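Local coordinates for protein beta-galactosidase (Geobacillus stearothermophilus, PDB 4OIF) that probably hydrolyses terminal non-reducing beta-D-galactose residues of beta-D-galactosides, as a zinc-binding, homotrimeric member of glycosyl hydrolase family 42, at residues Ala57-Pro60 against Glu61-Val64; Gly91-Ala95 against Trp96-Lys100; Arg447-Glu451 against Arg452-Val456; Leu598-Gln601 against Phe602-Phe606. All coordinates share one frame; numbering follows the deposited sequence.

Contact 1 of 4, residues Ala57-Pro60 against Glu61-Val64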
loop_
_atom_site.group_PDB
_atom_site.type_symbol
_atom_site.label_atom_id
_atom_site.label_comp_id
_atom_site.label_asym_id
_atom_site.label_seq_id
_atom_site.Cartn_x
_atom_site.Cartn_y
_atom_site.Cartn_z
ATOM N N ALA A 57 -27.527 -25.622 -8.959
ATOM C CA ALA A 57 -27.736 -26.999 -9.399
ATOM C C ALA A 57 -29.104 -27.504 -8.973
ATOM O O ALA A 57 -29.670 -28.392 -9.606
ATOM C CB ALA A 57 -26.648 -27.912 -8.848
ATOM N N LEU A 58 -29.615 -26.948 -7.879
ATOM C CA LEU A 58 -30.909 -27.337 -7.342
ATOM C C LEU A 58 -32.039 -26.572 -8.029
ATOM O O LEU A 58 -33.125 -27.105 -8.249
ATOM C CB LEU A 58 -30.952 -27.087 -5.836
ATOM C CG LEU A 58 -30.042 -28.004 -5.026
ATOM C CD1 LEU A 58 -29.950 -27.535 -3.586
ATOM C CD2 LEU A 58 -30.608 -29.407 -5.100
ATOM N N GLU A 59 -31.782 -25.313 -8.358
ATOM C CA GLU A 59 -32.787 -24.487 -9.008
ATOM C C GLU A 59 -32.110 -23.720 -10.140
ATOM O O GLU A 59 -31.802 -22.537 -10.011
ATOM C CB GLU A 59 -33.447 -23.546 -7.989
ATOM C CG GLU A 59 -34.697 -22.824 -8.477
ATOM C CD GLU A 59 -35.342 -21.946 -7.398
ATOM O OE1 GLU A 59 -34.751 -21.803 -6.308
ATOM O OE2 GLU A 59 -36.439 -21.398 -7.648
ATOM N N PRO A 60 -31.851 -24.412 -11.252
ATOM C CA PRO A 60 -31.102 -23.847 -12.374
ATOM C C PRO A 60 -31.755 -22.581 -12.926
ATOM O O PRO A 60 -31.068 -21.623 -13.279
ATOM C CB PRO A 60 -31.111 -24.985 -13.400
ATOM C CG PRO A 60 -32.172 -25.891 -12.967
ATOM C CD PRO A 60 -32.198 -25.817 -11.497
ATOM N N GLU A 61 -33.080 -22.581 -12.980
ATOM C CA GLU A 61 -33.836 -21.366 -13.235
ATOM C C GLU A 61 -34.913 -21.244 -12.169
ATOM O O GLU A 61 -35.216 -22.232 -11.499
ATOM C CB GLU A 61 -34.433 -21.392 -14.643
ATOM C CG GLU A 61 -33.363 -21.415 -15.715
ATOM C CD GLU A 61 -33.864 -21.942 -17.029
ATOM O OE1 GLU A 61 -35.063 -22.303 -17.107
ATOM O OE2 GLU A 61 -33.051 -21.993 -17.981
ATOM N N GLU A 62 -35.487 -20.052 -12.006
ATOM C CA GLU A 62 -36.460 -19.825 -10.937
ATOM C C GLU A 62 -37.673 -20.770 -11.042
ATOM O O GLU A 62 -38.263 -20.930 -12.113
ATOM C CB GLU A 62 -36.915 -18.367 -10.936
ATOM C CG GLU A 62 -37.569 -17.917 -9.625
ATOM C CD GLU A 62 -37.842 -16.430 -9.591
ATOM O OE1 GLU A 62 -37.566 -15.758 -10.606
ATOM O OE2 GLU A 62 -38.324 -15.927 -8.553
ATOM N N GLY A 63 -38.007 -21.424 -9.926
ATOM C CA GLY A 63 -39.166 -22.302 -9.848
ATOM C C GLY A 63 -39.002 -23.624 -10.575
ATOM O O GLY A 63 -39.934 -24.418 -10.665
ATOM N N VAL A 64 -37.804 -23.851 -11.094
ATOM C CA VAL A 64 -37.486 -25.042 -11.860
ATOM C C VAL A 64 -36.451 -25.867 -11.107
ATOM O O VAL A 64 -35.279 -25.500 -11.066
ATOM C CB VAL A 64 -36.936 -24.669 -13.240
ATOM C CG1 VAL A 64 -36.691 -25.908 -14.067
ATOM C CG2 VAL A 64 -37.876 -23.702 -13.943
#
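Glu59 turns its carboxylate to the backbone of Gly63 just after Leu58 has closed helix 55-58 and packed on Trp69 and Leu70 of helix 68-79. At Glu59 the chain leaves helical geometry, and here the principal polar bond is made. CG stands anti to the backbone N (chi1 -169°) and the chain runs on extended, which carries the carboxylate across to the peptide of Gly63. Glu59 OE2 accepts the Gly63 N-H at 2.8 Å through its anti lone pair, the one away from OE1, and the N-H...O angle of 170° makes the bond almost straight. The other oxygen, OE1, is taken by the indole N-H of Trp55, so the carboxylate is fixed against rotation by a partner on each oxygen. The backbone held in this way is a type II beta turn from Glu61 to Val64, closed by Val64 N to Glu61 O at 3.1 Å, with Gly63 at its third position in positive phi (73°). It belongs to the excursion between strand 47-50 and helix 68-79 of the TIM barrel. Glu59 also lays its aliphatic part against the turn, CG coming 3.1 Å from Glu61 O, while its CA makes a C-H...O contact of 3.4 Å with Val64 O. Pro60 reaches that same carbonyl oxygen from its ring, CD lying 3.1 Å from Val64 O. Beyond the proline, Glu61 packs against Thr201 of the second subunit, and the carboxylate of Glu62 is engaged by Tyr101 and Lys100.

Contact 2 of 4, residues Gly91-Ala95 against Trp96-Lys100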
loop_
_atom_site.group_PDB
_atom_site.type_symbol
_atom_site.label_atom_id
_atom_site.label_comp_id
_atom_site.label_asym_id
_atom_site.label_seq_id
_atom_site.Cartn_x
_atom_site.Cartn_y
_atom_site.Cartn_z
ATOM N N GLY A 91 -25.076 -19.484 0.848
ATOM C CA GLY A 91 -23.714 -19.028 0.623
ATOM C C GLY A 91 -23.411 -18.434 -0.748
ATOM O O GLY A 91 -22.511 -17.612 -0.876
ATOM N N ALA A 92 -24.149 -18.837 -1.773
ATOM C CA ALA A 92 -23.971 -18.246 -3.103
ATOM C C ALA A 92 -25.241 -18.314 -3.957
ATOM O O ALA A 92 -25.645 -19.396 -4.410
ATOM C CB ALA A 92 -22.811 -18.925 -3.836
ATOM N N ARG A 93 -25.856 -17.159 -4.202
ATOM C CA ARG A 93 -27.099 -17.098 -4.965
ATOM C C ARG A 93 -26.811 -17.266 -6.461
ATOM O O ARG A 93 -25.766 -16.833 -6.952
ATOM C CB ARG A 93 -27.838 -15.775 -4.667
ATOM C CG ARG A 93 -27.545 -14.578 -5.608
ATOM C CD ARG A 93 -26.313 -13.755 -5.233
ATOM N NE ARG A 93 -25.053 -14.422 -5.579
ATOM C CZ ARG A 93 -23.842 -13.864 -5.467
ATOM N NH1 ARG A 93 -23.714 -12.617 -5.029
ATOM N NH2 ARG A 93 -22.756 -14.554 -5.792
ATOM N N PRO A 94 -27.730 -17.906 -7.196
ATOM C CA PRO A 94 -27.562 -18.045 -8.652
ATOM C C PRO A 94 -27.569 -16.699 -9.387
ATOM O O PRO A 94 -28.109 -15.721 -8.864
ATOM C CB PRO A 94 -28.766 -18.897 -9.061
ATOM C CG PRO A 94 -29.149 -19.633 -7.793
ATOM C CD PRO A 94 -28.887 -18.668 -6.694
ATOM N N ALA A 95 -26.983 -16.648 -10.582
ATOM C CA ALA A 95 -26.963 -15.408 -11.352
ATOM C C ALA A 95 -28.380 -14.907 -11.734
ATOM O O ALA A 95 -28.607 -13.672 -11.838
ATOM C CB ALA A 95 -26.116 -15.585 -12.584
ATOM N N TRP A 96 -29.338 -15.828 -11.917
ATOM C CA TRP A 96 -30.696 -15.393 -12.285
ATOM C C TRP A 96 -31.284 -14.570 -11.158
ATOM O O TRP A 96 -31.955 -13.562 -11.396
ATOM C CB TRP A 96 -31.641 -16.564 -12.658
ATOM C CG TRP A 96 -31.819 -17.698 -11.663
ATOM C CD1 TRP A 96 -31.237 -18.931 -11.726
ATOM C CD2 TRP A 96 -32.665 -17.720 -10.507
ATOM N NE1 TRP A 96 -31.643 -19.706 -10.672
ATOM C CE2 TRP A 96 -32.519 -18.990 -9.906
ATOM C CE3 TRP A 96 -33.526 -16.791 -9.914
ATOM C CZ2 TRP A 96 -33.192 -19.349 -8.739
ATOM C CZ3 TRP A 96 -34.194 -17.145 -8.755
ATOM C CH2 TRP A 96 -34.024 -18.412 -8.180
ATOM N N LEU A 97 -30.981 -14.977 -9.931
ATOM C CA LEU A 97 -31.532 -14.328 -8.753
ATOM C C LEU A 97 -31.015 -12.904 -8.597
ATOM O O LEU A 97 -31.792 -11.986 -8.391
ATOM C CB LEU A 97 -31.220 -15.152 -7.507
ATOM C CG LEU A 97 -32.245 -15.045 -6.376
ATOM C CD1 LEU A 97 -32.221 -16.306 -5.514
ATOM C CD2 LEU A 97 -32.038 -13.790 -5.526
ATOM N N SER A 98 -29.704 -12.723 -8.679
ATOM C CA SER A 98 -29.140 -11.383 -8.675
ATOM C C SER A 98 -29.759 -10.562 -9.805
ATOM O O SER A 98 -30.074 -9.386 -9.623
ATOM C CB SER A 98 -27.610 -11.417 -8.824
ATOM O OG SER A 98 -26.993 -12.155 -7.778
ATOM N N GLN A 99 -29.949 -11.182 -10.970
ATOM C CA GLN A 99 -30.385 -10.408 -12.127
ATOM C C GLN A 99 -31.814 -9.898 -11.978
ATOM O O GLN A 99 -32.105 -8.747 -12.295
ATOM C CB GLN A 99 -30.256 -11.234 -13.405
ATOM C CG GLN A 99 -30.470 -10.430 -14.676
ATOM C CD GLN A 99 -30.346 -11.279 -15.934
ATOM O OE1 GLN A 99 -30.910 -12.374 -16.027
ATOM N NE2 GLN A 99 -29.597 -10.780 -16.906
ATOM N N LYS A 100 -32.700 -10.757 -11.491
ATOM C CA LYS A 100 -34.114 -10.415 -11.358
ATOM C C LYS A 100 -34.410 -9.615 -10.090
ATOM O O LYS A 100 -35.352 -8.822 -10.042
ATOM C CB LYS A 100 -34.953 -11.693 -11.371
ATOM C CG LYS A 100 -36.438 -11.467 -11.303
ATOM C CD LYS A 100 -37.198 -12.753 -11.536
ATOM C CE LYS A 100 -38.694 -12.493 -11.615
ATOM N NZ LYS A 100 -39.439 -13.696 -12.065
#
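Pro94 and Trp96 lie side by side at the start of helix 95-100, in the segment that follows strand 83-87 of the TIM barrel, and their relation is a CH-pi contact. The proline ring comes over one face of the indole: Pro94 CB sits 3.7 Å from the centroid of the five-membered ring of Trp96, 25° off its normal, and its closest approach is to Trp96 NE1 at 3.4 Å. What brings the indole back over the proline is its first torsion, with CG lodged between the backbone N and the carbonyl carbon (chi1 55°). Leu97 CB covers the rim of the same indole face, while the ring's N-H is spent on the carbonyl oxygen of Glu59, so a polar bond and an apolar cover together hold the indole in place. Arg93, modelled in two conformers, in one of them places its guanidinium near Gly117 O and about 5 Å from the side chain of Arg119, a predicted substrate-binding residue; this placement is uncertain. Ser98 OG is hydrogen-bonded to His116 ND1. Gln99 points its amide at Ser204 of the second subunit, and Ala95 and Trp96 pack on Gln205 of that subunit, so this short helix lies at a subunit interface. Pro94 occupies the N-cap position, and its carbonyl oxygen, Pro94 O, receives two weak bonds, from Leu97 N at 3.2 Å and Ser98 N at 3.4 Å. The firmer helical bond comes one residue later, from Gln99 N to Ala95 O at 3.0 Å.

Contact 3 of 4, residues Arg447-Glu451 against Arg452-Val456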
loop_
_atom_site.group_PDB
_atom_site.type_symbol
_atom_site.label_atom_id
_atom_site.label_comp_id
_atom_site.label_asym_id
_atom_site.label_seq_id
_atom_site.Cartn_x
_atom_site.Cartn_y
_atom_site.Cartn_z
ATOM N N ARG A 447 0.412 -19.278 26.657
ATOM C CA ARG A 447 1.649 -20.012 26.387
ATOM C C ARG A 447 2.178 -20.891 27.547
ATOM O O ARG A 447 2.443 -22.068 27.336
ATOM C CB ARG A 447 2.757 -19.047 25.934
ATOM C CG ARG A 447 4.099 -19.748 25.718
ATOM C CD ARG A 447 5.241 -18.771 25.558
ATOM N NE ARG A 447 5.029 -17.909 24.403
ATOM C CZ ARG A 447 5.261 -18.290 23.150
ATOM N NH1 ARG A 447 5.717 -19.513 22.902
ATOM N NH2 ARG A 447 5.043 -17.451 22.145
ATOM N N PRO A 448 2.332 -20.335 28.764
ATOM C CA PRO A 448 2.872 -21.201 29.824
ATOM C C PRO A 448 1.980 -22.392 30.154
ATOM O O PRO A 448 2.489 -23.443 30.523
ATOM C CB PRO A 448 2.976 -20.257 31.035
ATOM C CG PRO A 448 3.027 -18.897 30.457
ATOM C CD PRO A 448 2.134 -18.956 29.244
ATOM N N PHE A 449 0.670 -22.241 30.008
ATOM C CA PHE A 449 -0.257 -23.332 30.323
ATOM C C PHE A 449 -0.196 -24.410 29.244
ATOM O O PHE A 449 -0.229 -25.603 29.543
ATOM C CB PHE A 449 -1.673 -22.774 30.510
ATOM C CG PHE A 449 -1.775 -21.845 31.690
ATOM C CD1 PHE A 449 -2.103 -22.334 32.947
ATOM C CD2 PHE A 449 -1.453 -20.498 31.563
ATOM C CE1 PHE A 449 -2.149 -21.496 34.048
ATOM C CE2 PHE A 449 -1.498 -19.648 32.656
ATOM C CZ PHE A 449 -1.848 -20.147 33.902
ATOM N N TRP A 450 -0.055 -23.982 27.996
ATOM C CA TRP A 450 0.145 -24.905 26.891
ATOM C C TRP A 450 1.449 -25.668 27.094
ATOM O O TRP A 450 1.492 -26.879 26.918
ATOM C CB TRP A 450 0.160 -24.154 25.549
ATOM C CG TRP A 450 0.073 -25.050 24.334
ATOM C CD1 TRP A 450 -1.049 -25.660 23.836
ATOM C CD2 TRP A 450 1.149 -25.424 23.467
ATOM N NE1 TRP A 450 -0.734 -26.395 22.714
ATOM C CE2 TRP A 450 0.608 -26.263 22.466
ATOM C CE3 TRP A 450 2.519 -25.136 23.442
ATOM C CZ2 TRP A 450 1.394 -26.819 21.453
ATOM C CZ3 TRP A 450 3.293 -25.682 22.438
ATOM C CH2 TRP A 450 2.730 -26.519 21.455
ATOM N N GLU A 451 2.502 -24.952 27.482
ATOM C CA GLU A 451 3.818 -25.556 27.671
ATOM C C GLU A 451 3.822 -26.551 28.841
ATOM O O GLU A 451 4.697 -27.407 28.926
ATOM C CB GLU A 451 4.889 -24.464 27.874
ATOM C CG GLU A 451 5.261 -23.712 26.593
ATOM C CD GLU A 451 6.308 -22.622 26.787
ATOM O OE1 GLU A 451 6.765 -22.435 27.924
ATOM O OE2 GLU A 451 6.669 -21.935 25.799
ATOM N N ARG A 452 2.828 -26.445 29.718
ATOM C CA ARG A 452 2.696 -27.328 30.866
ATOM C C ARG A 452 1.544 -28.326 30.718
ATOM O O ARG A 452 1.277 -29.112 31.629
ATOM C CB ARG A 452 2.484 -26.506 32.133
ATOM C CG ARG A 452 3.698 -25.739 32.585
ATOM C CD ARG A 452 4.646 -26.633 33.339
ATOM N NE ARG A 452 5.685 -25.846 33.983
ATOM C CZ ARG A 452 6.981 -25.962 33.718
ATOM N NH1 ARG A 452 7.399 -26.849 32.823
ATOM N NH2 ARG A 452 7.857 -25.194 34.355
ATOM N N ASP A 453 0.845 -28.271 29.592
ATOM C CA ASP A 453 -0.222 -29.223 29.313
ATOM C C ASP A 453 -1.347 -29.048 30.319
ATOM O O ASP A 453 -2.037 -29.998 30.688
ATOM C CB ASP A 453 0.325 -30.654 29.335
ATOM C CG ASP A 453 1.543 -30.812 28.451
ATOM O OD1 ASP A 453 1.528 -30.269 27.327
ATOM O OD2 ASP A 453 2.527 -31.443 28.883
ATOM N N ILE A 454 -1.522 -27.818 30.770
ATOM C CA ILE A 454 -2.602 -27.505 31.683
ATOM C C ILE A 454 -3.849 -27.106 30.901
ATOM O O ILE A 454 -3.805 -26.195 30.074
ATOM C CB ILE A 454 -2.190 -26.398 32.647
ATOM C CG1 ILE A 454 -1.061 -26.925 33.536
ATOM C CG2 ILE A 454 -3.378 -25.948 33.465
ATOM C CD1 ILE A 454 -0.764 -26.072 34.713
ATOM N N PRO A 455 -4.961 -27.813 31.139
ATOM C CA PRO A 455 -6.166 -27.561 30.347
ATOM C C PRO A 455 -6.618 -26.121 30.531
ATOM O O PRO A 455 -6.536 -25.597 31.641
ATOM C CB PRO A 455 -7.190 -28.555 30.919
ATOM C CG PRO A 455 -6.374 -29.589 31.612
ATOM C CD PRO A 455 -5.173 -28.866 32.146
ATOM N N VAL A 456 -7.045 -25.485 29.445
ATOM C CA VAL A 456 -7.517 -24.111 29.505
ATOM C C VAL A 456 -8.812 -23.959 28.714
ATOM O O VAL A 456 -8.932 -24.476 27.604
ATOM C CB VAL A 456 -6.458 -23.115 28.963
ATOM C CG1 VAL A 456 -7.030 -21.705 28.896
ATOM C CG2 VAL A 456 -5.226 -23.135 29.836
HETATM O O HOH W 1 -0.114 -28.880 25.743
#
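The carbonyl oxygen of Phe449 is gripped by two backbone N-H groups as helix 438-451 ends: Ile454 N at 2.8 Å, with an N-H...O angle of 160°, and Arg452 N, whose bond is weak. The first of these is the outer bond of a Schellman motif. The inner one runs from Asp453 N to Trp450 O at 3.1 Å, and Asp453 takes the positive phi (65°) that such a helix end requires. A water lies 2.8 Å from Trp450 O and 2.7 Å from Asp453 OD1, within hydrogen-bonding distance of both, and may link the helix end to that carboxylate; His624 and the backbone N of Val630 hold the carboxylate from outside. Beyond the turn the chain doubles back into strand 456-459 of the trimerisation domain's sheet, and apolar groups close the bend. Ile454 CG2 meets the Phe449 ring at its edge, in plane, 3.9 Å from CD1. Val456 crosses Phe449 at about a right angle. Having its CG2 beside the backbone N (chi1 of CG1 174°), Val456 sets that methyl 3.6 Å from Phe449 CB.

Contact 4 of 4, residues Leu598-Gln601 against Phe602-Phe606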
loop_
_atom_site.group_PDB
_atom_site.type_symbol
_atom_site.label_atom_id
_atom_site.label_comp_id
_atom_site.label_asym_id
_atom_site.label_seq_id
_atom_site.Cartn_x
_atom_site.Cartn_y
_atom_site.Cartn_z
ATOM N N LEU A 598 5.681 -8.104 28.954
ATOM C CA LEU A 598 6.972 -8.662 29.309
ATOM C C LEU A 598 7.260 -9.923 28.502
ATOM O O LEU A 598 6.336 -10.607 28.062
ATOM C CB LEU A 598 7.008 -8.939 30.817
ATOM C CG LEU A 598 6.760 -7.701 31.699
ATOM C CD1 LEU A 598 6.760 -8.062 33.161
ATOM C CD2 LEU A 598 7.802 -6.649 31.446
ATOM N N GLU A 599 8.542 -10.210 28.295
ATOM C CA GLU A 599 8.979 -11.412 27.577
ATOM C C GLU A 599 8.356 -12.711 28.104
ATOM O O GLU A 599 7.824 -12.757 29.214
ATOM C CB GLU A 599 10.493 -11.526 27.647
ATOM C CG GLU A 599 11.019 -11.542 29.075
ATOM C CD GLU A 599 12.506 -11.809 29.132
ATOM O OE1 GLU A 599 13.245 -10.958 29.675
ATOM O OE2 GLU A 599 12.932 -12.870 28.630
ATOM N N ASP A 600 8.430 -13.760 27.290
ATOM C CA ASP A 600 7.842 -15.069 27.597
ATOM C C ASP A 600 8.200 -15.630 28.976
ATOM O O ASP A 600 7.348 -16.182 29.697
ATOM C CB ASP A 600 8.275 -16.074 26.537
ATOM C CG ASP A 600 7.560 -15.882 25.218
ATOM O OD1 ASP A 600 6.420 -15.367 25.206
ATOM O OD2 ASP A 600 8.132 -16.280 24.185
ATOM N N GLN A 601 9.468 -15.492 29.331
ATOM C CA GLN A 601 9.981 -16.085 30.549
ATOM C C GLN A 601 9.248 -15.524 31.753
ATOM O O GLN A 601 9.027 -16.240 32.736
ATOM C CB GLN A 601 11.491 -15.849 30.683
ATOM C CG GLN A 601 12.146 -16.721 31.742
ATOM C CD GLN A 601 11.865 -18.198 31.505
ATOM O OE1 GLN A 601 11.934 -18.678 30.370
ATOM N NE2 GLN A 601 11.517 -18.919 32.572
ATOM N N PHE A 602 8.851 -14.254 31.676
ATOM C CA PHE A 602 8.105 -13.664 32.785
ATOM C C PHE A 602 6.820 -14.420 33.022
ATOM O O PHE A 602 6.526 -14.789 34.152
ATOM C CB PHE A 602 7.759 -12.192 32.573
ATOM C CG PHE A 602 6.838 -11.651 33.645
ATOM C CD1 PHE A 602 7.338 -11.279 34.881
ATOM C CD2 PHE A 602 5.480 -11.561 33.436
ATOM C CE1 PHE A 602 6.495 -10.805 35.875
ATOM C CE2 PHE A 602 4.639 -11.088 34.432
ATOM C CZ PHE A 602 5.148 -10.712 35.649
ATOM N N HIS A 603 6.051 -14.637 31.961
ATOM C CA HIS A 603 4.783 -15.333 32.106
ATOM C C HIS A 603 5.020 -16.758 32.574
ATOM O O HIS A 603 4.265 -17.279 33.405
ATOM C CB HIS A 603 3.997 -15.300 30.795
ATOM C CG HIS A 603 3.703 -13.911 30.327
ATOM N ND1 HIS A 603 4.168 -13.415 29.131
ATOM C CD2 HIS A 603 3.034 -12.895 30.921
ATOM C CE1 HIS A 603 3.785 -12.156 29.002
ATOM N NE2 HIS A 603 3.092 -11.816 30.072
ATOM N N ARG A 604 6.084 -17.375 32.070
ATOM C CA ARG A 604 6.431 -18.704 32.539
ATOM C C ARG A 604 6.606 -18.710 34.059
ATOM O O ARG A 604 5.971 -19.501 34.748
ATOM C CB ARG A 604 7.690 -19.208 31.847
ATOM C CG ARG A 604 7.495 -19.525 30.374
ATOM C CD ARG A 604 8.634 -20.388 29.856
ATOM N NE ARG A 604 8.584 -20.510 28.412
ATOM C CZ ARG A 604 9.346 -19.812 27.577
ATOM N NH1 ARG A 604 10.244 -18.948 28.043
ATOM N NH2 ARG A 604 9.216 -19.990 26.272
ATOM N N ASP A 605 7.420 -17.802 34.590
ATOM C CA ASP A 605 7.721 -17.794 36.025
ATOM C C ASP A 605 6.502 -17.384 36.897
ATOM O O ASP A 605 6.157 -18.046 37.906
ATOM C CB ASP A 605 8.925 -16.878 36.275
ATOM C CG ASP A 605 10.216 -17.375 35.567
ATOM O OD1 ASP A 605 10.262 -18.536 35.117
ATOM O OD2 ASP A 605 11.197 -16.614 35.464
ATOM N N PHE A 606 5.843 -16.310 36.478
ATOM C CA PHE A 606 4.668 -15.768 37.151
ATOM C C PHE A 606 3.574 -16.830 37.283
ATOM O O PHE A 606 3.045 -17.138 38.385
ATOM C CB PHE A 606 4.154 -14.543 36.366
ATOM C CG PHE A 606 2.975 -13.865 36.998
ATOM C CD1 PHE A 606 3.157 -12.882 37.958
ATOM C CD2 PHE A 606 1.683 -14.222 36.648
ATOM C CE1 PHE A 606 2.057 -12.263 38.560
ATOM C CE2 PHE A 606 0.594 -13.613 37.249
ATOM C CZ PHE A 606 0.787 -12.631 38.209
HETATM O O HOH W 2 2.882 -8.752 30.103
HETATM O O HOH W 3 4.329 -15.752 27.095
HETATM O O HOH W 4 10.202 -18.227 24.209
#
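Leu598 and Phe602 make an apolar contact where strand 597-598 gives way to helix 600-613 of the trimerisation domain, while polar side chains pair along the helix's first turns. Leu598 CD1 stands over the centre of the Phe602 ring, 3.5 Å from its centroid and 8° off the normal; Phe606 CB lies over the opposite face, towards the rim. Gln601 serves two partners because its chain bends at chi2 (55°). Gln601 OE1 accepts from Arg604 NH1 at 2.9 Å, the donor standing above the amide's carbonyl plane, and Gln601 NE2 donates to Asp605 OD1, also at 2.9 Å and from above the carboxylate plane. Asp600 CB covers one face of the Arg604 guanidinium, 3.8 Å from NH1, and a water joins Asp600 OD2 to Arg604 NH2. Another water lies between Asp600 OD1 and His603 ND1. Asp600 and Arg604 also form salt bridges with Arg447 and Glu451 respectively, and Asp605 OD2 is hydrogen-bonded to Tyr550 OH. Around these turns, Leu598 packs on strands 541-545 and 548-553, Phe602 meets Tyr545 and Tyr550 edge-to-face and touches strand 579-586, and His603 leans on Pro448 of helix 438-451.

How the contacts relate
The four contacts fall into two touching pairs on opposite sides of the chain's centre. Contacts 1 and 2, centres 11 Å apart, share the TIM barrel and the second subunit's border, and polar bonds from the turn of the one to the helix of the other join them. Contact 2 is buried, contact 1 only partly. In contact 1 a carboxylate holds a turn; in contact 2 an aromatic ring covers a helix start. Contacts 3 and 4 join two helices of the trimerisation domain through a pair of salt bridges. Contact 3, also buried, ends its helix mainly by backbone bonds, whereas the partly buried contact 4 opens one with paired polar side chains.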